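Local coordinates for protein L-asparaginase 1 (Escherichia coli, PDB 6NXC) that hydrolyses L-asparagine to L-aspartate and ammonium, working as a homotetramer that binds a second asparagine as an allosteric activator, at residues 318-332 and 344-356. The protein carries 1 engineered substitution. Residues are numbered along the deposited sequence; the frame is centred on the assembly and turned at random.
Sequences ADMTVEATLTKLHYL and KAMSQNLRGELTP. With ASN (asparagine), chain O.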
loop_
_atom_site.group_PDB
_atom_site.type_symbol
_atom_site.label_atom_id
_atom_site.label_comp_id
_atom_site.label_asym_id
_atom_site.label_seq_id
_atom_site.Cartn_x
_atom_site.Cartn_y
_atom_site.Cartn_z
ATOM N N ALA B 318 8.111 5.787 -23.231
ATOM C CA ALA B 318 7.982 4.548 -22.454
ATOM C C ALA B 318 7.465 4.943 -21.054
ATOM O O ALA B 318 6.422 5.678 -20.993
ATOM C CB ALA B 318 9.288 3.749 -22.493
ATOM N N ASP B 319 8.077 4.434 -19.995
ATOM C CA ASP B 319 7.613 4.674 -18.591
ATOM C C ASP B 319 8.548 5.706 -17.922
ATOM O O ASP B 319 8.590 5.695 -16.724
ATOM C CB ASP B 319 7.618 3.351 -17.843
ATOM C CG ASP B 319 8.922 2.565 -17.821
ATOM O OD1 ASP B 319 9.810 2.738 -18.740
ATOM O OD2 ASP B 319 8.989 1.620 -16.975
ATOM N N MET B 320 9.248 6.587 -18.661
ATOM C CA MET B 320 10.089 7.610 -17.997
ATOM C C MET B 320 9.250 8.604 -17.215
ATOM O O MET B 320 8.182 9.064 -17.687
ATOM C CB MET B 320 10.962 8.369 -18.987
ATOM C CG MET B 320 11.983 7.483 -19.568
ATOM S SD MET B 320 13.262 8.451 -20.554
ATOM C CE MET B 320 12.264 8.958 -21.939
ATOM N N THR B 321 9.834 9.046 -16.121
ATOM C CA THR B 321 9.329 10.207 -15.359
ATOM C C THR B 321 9.682 11.486 -16.141
ATOM O O THR B 321 10.546 11.560 -17.063
ATOM C CB THR B 321 10.011 10.252 -13.989
ATOM O OG1 THR B 321 11.412 10.413 -14.295
ATOM C CG2 THR B 321 9.822 8.991 -13.152
ATOM N N VAL B 322 8.999 12.571 -15.832
ATOM C CA VAL B 322 9.339 13.889 -16.392
ATOM C C VAL B 322 10.728 14.305 -15.960
ATOM O O VAL B 322 11.521 14.806 -16.779
ATOM C CB VAL B 322 8.332 14.936 -15.893
ATOM C CG1 VAL B 322 8.762 16.352 -16.244
ATOM C CG2 VAL B 322 6.971 14.633 -16.451
ATOM N N GLU B 323 11.080 13.933 -14.717
ATOM C CA GLU B 323 12.427 14.235 -14.177
ATOM C C GLU B 323 13.478 13.570 -15.076
ATOM O O GLU B 323 14.492 14.205 -15.384
ATOM C CB GLU B 323 12.540 13.764 -12.705
ATOM C CG GLU B 323 11.636 14.582 -11.821
ATOM C CD GLU B 323 10.233 14.017 -11.592
ATOM O OE1 GLU B 323 9.684 14.324 -10.480
ATOM O OE2 GLU B 323 9.611 13.305 -12.506
ATOM N N ALA B 324 13.309 12.296 -15.341
ATOM C CA ALA B 324 14.292 11.575 -16.145
ATOM C C ALA B 324 14.296 12.136 -17.588
ATOM O O ALA B 324 15.357 12.226 -18.254
ATOM C CB ALA B 324 14.024 10.098 -16.138
ATOM N N THR B 325 13.110 12.338 -18.162
ATOM C CA THR B 325 13.000 12.838 -19.563
ATOM C C THR B 325 13.665 14.245 -19.746
ATOM O O THR B 325 14.434 14.493 -20.728
ATOM C CB THR B 325 11.523 12.881 -19.994
ATOM O OG1 THR B 325 11.080 11.513 -19.866
ATOM C CG2 THR B 325 11.397 13.350 -21.422
ATOM N N LEU B 326 13.378 15.202 -18.861
ATOM C CA LEU B 326 13.950 16.528 -18.879
ATOM C C LEU B 326 15.475 16.396 -18.855
ATOM O O LEU B 326 16.144 17.086 -19.683
ATOM C CB LEU B 326 13.405 17.346 -17.695
ATOM C CG LEU B 326 13.903 18.769 -17.741
ATOM C CD1 LEU B 326 13.189 19.552 -18.833
ATOM C CD2 LEU B 326 13.850 19.482 -16.421
ATOM N N THR B 327 16.015 15.620 -17.868
ATOM C CA THR B 327 17.462 15.600 -17.677
ATOM C C THR B 327 18.066 14.849 -18.870
ATOM O O THR B 327 19.118 15.200 -19.264
ATOM C CB THR B 327 17.831 15.127 -16.283
ATOM O OG1 THR B 327 17.288 13.815 -16.179
ATOM C CG2 THR B 327 17.258 16.036 -15.245
ATOM N N LYS B 328 17.415 13.797 -19.410
ATOM C CA LYS B 328 17.923 13.013 -20.522
ATOM C C LYS B 328 18.035 13.932 -21.761
ATOM O O LYS B 328 19.014 13.832 -22.510
ATOM C CB LYS B 328 16.985 11.855 -20.844
ATOM C CG LYS B 328 17.601 10.752 -21.700
ATOM C CD LYS B 328 16.646 9.583 -21.835
ATOM C CE LYS B 328 17.210 8.493 -22.665
ATOM N NZ LYS B 328 16.268 7.354 -22.750
ATOM N N LEU B 329 17.036 14.819 -21.967
ATOM C CA LEU B 329 17.065 15.759 -23.150
ATOM C C LEU B 329 18.216 16.744 -22.951
ATOM O O LEU B 329 18.931 16.965 -23.881
ATOM C CB LEU B 329 15.747 16.495 -23.256
ATOM C CG LEU B 329 14.654 15.613 -23.832
ATOM C CD1 LEU B 329 13.320 16.252 -23.569
ATOM C CD2 LEU B 329 14.919 15.445 -25.323
ATOM N N HIS B 330 18.377 17.299 -21.749
ATOM C CA HIS B 330 19.507 18.207 -21.391
ATOM C C HIS B 330 20.787 17.507 -21.734
ATOM O O HIS B 330 21.688 18.106 -22.436
ATOM C CB HIS B 330 19.548 18.656 -19.949
ATOM C CG HIS B 330 18.627 19.828 -19.716
ATOM N ND1 HIS B 330 19.074 21.131 -19.859
ATOM C CD2 HIS B 330 17.376 19.916 -19.264
ATOM C CE1 HIS B 330 18.071 21.929 -19.585
ATOM N NE2 HIS B 330 17.043 21.220 -19.190
ATOM N N TYR B 331 20.888 16.218 -21.350
ATOM C CA TYR B 331 22.125 15.468 -21.600
ATOM C C TYR B 331 22.362 15.268 -23.110
ATOM O O TYR B 331 23.418 15.651 -23.617
ATOM C CB TYR B 331 22.054 14.123 -20.841
ATOM C CG TYR B 331 23.026 13.096 -21.342
ATOM C CD1 TYR B 331 24.367 13.215 -21.114
ATOM C CD2 TYR B 331 22.590 12.001 -22.034
ATOM C CE1 TYR B 331 25.278 12.267 -21.547
ATOM C CE2 TYR B 331 23.471 11.061 -22.511
ATOM C CZ TYR B 331 24.830 11.208 -22.290
ATOM O OH TYR B 331 25.627 10.252 -22.788
ATOM N N LEU B 332 21.376 14.774 -23.826
ATOM C CA LEU B 332 21.576 14.426 -25.242
ATOM C C LEU B 332 21.734 15.701 -26.084
ATOM O O LEU B 332 22.626 15.660 -26.978
ATOM C CB LEU B 332 20.366 13.601 -25.720
ATOM C CG LEU B 332 20.312 12.178 -25.201
ATOM C CD1 LEU B 332 18.957 11.607 -25.527
ATOM C CD2 LEU B 332 21.436 11.288 -25.755
ATOM N N LYS B 344 16.307 8.795 -31.473
ATOM C CA LYS B 344 16.410 7.332 -31.280
ATOM C C LYS B 344 16.805 7.052 -29.816
ATOM O O LYS B 344 16.335 6.083 -29.229
ATOM C CB LYS B 344 17.437 6.757 -32.270
ATOM C CG LYS B 344 18.061 5.433 -31.870
ATOM C CD LYS B 344 18.661 4.649 -33.057
ATOM C CE LYS B 344 18.422 3.156 -32.951
ATOM N NZ LYS B 344 19.251 2.415 -33.931
ATOM N N ALA B 345 17.740 7.815 -29.286
ATOM C CA ALA B 345 18.339 7.587 -27.956
ATOM C C ALA B 345 17.264 7.867 -26.892
ATOM O O ALA B 345 17.307 7.185 -25.816
ATOM C CB ALA B 345 19.517 8.515 -27.697
ATOM N N MET B 346 16.326 8.739 -27.180
ATOM C CA MET B 346 15.320 9.083 -26.153
ATOM C C MET B 346 14.470 7.836 -25.845
ATOM O O MET B 346 14.061 7.694 -24.708
ATOM C CB MET B 346 14.433 10.265 -26.578
ATOM C CG MET B 346 15.090 11.569 -26.362
ATOM S SD MET B 346 15.652 11.860 -24.669
ATOM C CE MET B 346 14.065 11.981 -23.834
ATOM N N SER B 347 14.274 6.888 -26.745
ATOM C CA SER B 347 13.471 5.696 -26.352
ATOM C C SER B 347 14.365 4.494 -26.010
ATOM O O SER B 347 13.852 3.395 -25.836
ATOM C CB SER B 347 12.484 5.349 -27.449
ATOM O OG SER B 347 13.195 5.055 -28.625
ATOM N N GLN B 348 15.660 4.667 -25.879
ATOM C CA GLN B 348 16.650 3.606 -25.572
ATOM C C GLN B 348 16.938 3.674 -24.070
ATOM O O GLN B 348 16.860 4.808 -23.463
ATOM C CB GLN B 348 17.922 3.760 -26.385
ATOM C CG GLN B 348 17.848 3.449 -27.872
ATOM C CD GLN B 348 19.203 3.578 -28.562
ATOM O OE1 GLN B 348 19.457 2.914 -29.560
ATOM N NE2 GLN B 348 20.106 4.419 -28.070
ATOM N N ASN B 349 17.132 2.550 -23.406
ATOM C CA ASN B 349 17.480 2.569 -21.973
ATOM C C ASN B 349 18.960 2.880 -21.845
ATOM O O ASN B 349 19.780 1.941 -21.981
ATOM C CB ASN B 349 17.130 1.230 -21.317
ATOM C CG ASN B 349 17.544 1.108 -19.876
ATOM O OD1 ASN B 349 17.431 2.103 -19.144
ATOM N ND2 ASN B 349 17.716 -0.126 -19.401
ATOM N N LEU B 350 19.318 4.102 -21.455
ATOM C CA LEU B 350 20.743 4.537 -21.379
ATOM C C LEU B 350 21.341 4.242 -19.999
ATOM O O LEU B 350 22.567 3.947 -19.939
ATOM C CB LEU B 350 20.833 6.038 -21.707
ATOM C CG LEU B 350 20.375 6.445 -23.098
ATOM C CD1 LEU B 350 20.710 7.916 -23.346
ATOM C CD2 LEU B 350 21.028 5.587 -24.184
ATOM N N ARG B 351 20.551 4.310 -18.914
ATOM C CA ARG B 351 21.014 4.380 -17.517
ATOM C C ARG B 351 20.036 3.720 -16.553
ATOM O O ARG B 351 20.242 3.890 -15.368
ATOM C CB ARG B 351 21.242 5.826 -17.071
ATOM C CG ARG B 351 22.328 6.550 -17.864
ATOM C CD ARG B 351 23.761 6.129 -17.459
ATOM N NE ARG B 351 24.664 7.157 -17.984
ATOM C CZ ARG B 351 25.121 7.212 -19.236
ATOM N NH1 ARG B 351 24.891 6.228 -20.086
ATOM N NH2 ARG B 351 25.814 8.260 -19.661
ATOM N N GLY B 352 19.095 2.920 -17.057
ATOM C CA GLY B 352 18.113 2.291 -16.161
ATOM C C GLY B 352 16.844 3.093 -15.970
ATOM O O GLY B 352 16.051 2.660 -15.157
ATOM N N GLU B 353 16.656 4.112 -16.773
ATOM C CA GLU B 353 15.540 5.079 -16.651
ATOM C C GLU B 353 14.271 4.591 -17.288
ATOM O O GLU B 353 13.188 5.131 -16.979
ATOM C CB GLU B 353 15.842 6.453 -17.247
ATOM C CG GLU B 353 15.900 6.504 -18.723
ATOM C CD GLU B 353 17.220 6.012 -19.320
ATOM O OE1 GLU B 353 17.311 6.163 -20.593
ATOM O OE2 GLU B 353 18.115 5.504 -18.575
ATOM N N LEU B 354 14.343 3.585 -18.118
ATOM C CA LEU B 354 13.150 3.133 -18.826
ATOM C C LEU B 354 13.226 1.616 -19.069
ATOM O O LEU B 354 14.354 1.027 -19.044
ATOM C CB LEU B 354 12.958 3.981 -20.077
ATOM C CG LEU B 354 13.660 3.719 -21.392
ATOM C CD1 LEU B 354 13.313 2.342 -22.071
ATOM C CD2 LEU B 354 13.172 4.749 -22.400
ATOM N N THR B 355 12.064 1.016 -19.186
ATOM C CA THR B 355 11.928 -0.452 -19.311
ATOM C C THR B 355 11.755 -0.775 -20.817
ATOM O O THR B 355 10.781 -0.364 -21.454
ATOM C CB THR B 355 10.670 -0.930 -18.561
ATOM O OG1 THR B 355 10.704 -0.407 -17.211
ATOM C CG2 THR B 355 10.600 -2.434 -18.607
ATOM N N PRO B 356 12.709 -1.471 -21.436
ATOM C CA PRO B 356 12.577 -1.750 -22.865
ATOM C C PRO B 356 11.401 -2.692 -23.183
ATOM O O PRO B 356 11.107 -3.447 -22.346
ATOM C CB PRO B 356 13.915 -2.423 -23.195
ATOM C CG PRO B 356 14.865 -1.983 -22.089
ATOM C CD PRO B 356 14.005 -1.903 -20.848
HETATM N N ASN O . 4.357 11.276 -14.769
HETATM C CA ASN O . 4.108 12.165 -13.551
HETATM C C ASN O . 4.178 13.632 -13.993
HETATM O O ASN O . 3.863 13.815 -15.244
HETATM C CB ASN O . 5.120 11.842 -12.440
HETATM C CG ASN O . 6.557 12.209 -12.785
HETATM O OD1 ASN O . 6.916 12.236 -13.948
HETATM N ND2 ASN O . 7.347 12.612 -11.818
HETATM O OXT ASN O . 4.548 14.580 -13.146
HETATM O O HOH W 1 12.258 7.141 -15.383
#
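Lys-328 NZ gives hydrogen bonds to Met-346 O and Gln-348 O and a salt bridge to Glu-353; a bond to Ala-345 O is weak. With CG anti to the backbone N (chi1 -163°) and the rest extended, the lysine carries its charge to the backbone carbonyls of 345-348. Gln-348 O takes Lys-328 NZ nearly end-on at 2.7 Å, whereas Met-346 O is met from above its carbonyl plane. Glu-353 OE1 offers Lys-328 NZ its anti lone pair, also at 2.7 Å. The same carboxylate receives Leu-350 N and Arg-351 N, which fixes its rotation. Cut back to an alanine, Lys-328 would probably leave Glu-353 without its countercharge and the carbonyls of Met-346 and Gln-348 short of a donor.

Met-346 bends back along the lysine chain and fits as a knob among Thr-325, Lys-328, Leu-329 and Leu-332. Its SD lies 3.4 Å from Leu-332 CD1, and its CE 3.7 Å from Leu-329 CG. At the other end, Asp-319 clasps Thr-355 with both syn lone pairs: OD1 takes Thr-355 N at 2.9 Å, OD2 takes Thr-355 OG1 at 2.7 Å. Arg-180 also pairs with Asp-319.

Helix 322-333 starts at the allosteric asparagine, bound by Val-322 N. It lies between strands 256-261 and 286-291 of the C-terminal domain's parallel sheet and helix 114-124 of the N-terminal domain, with the C-terminal tail along it.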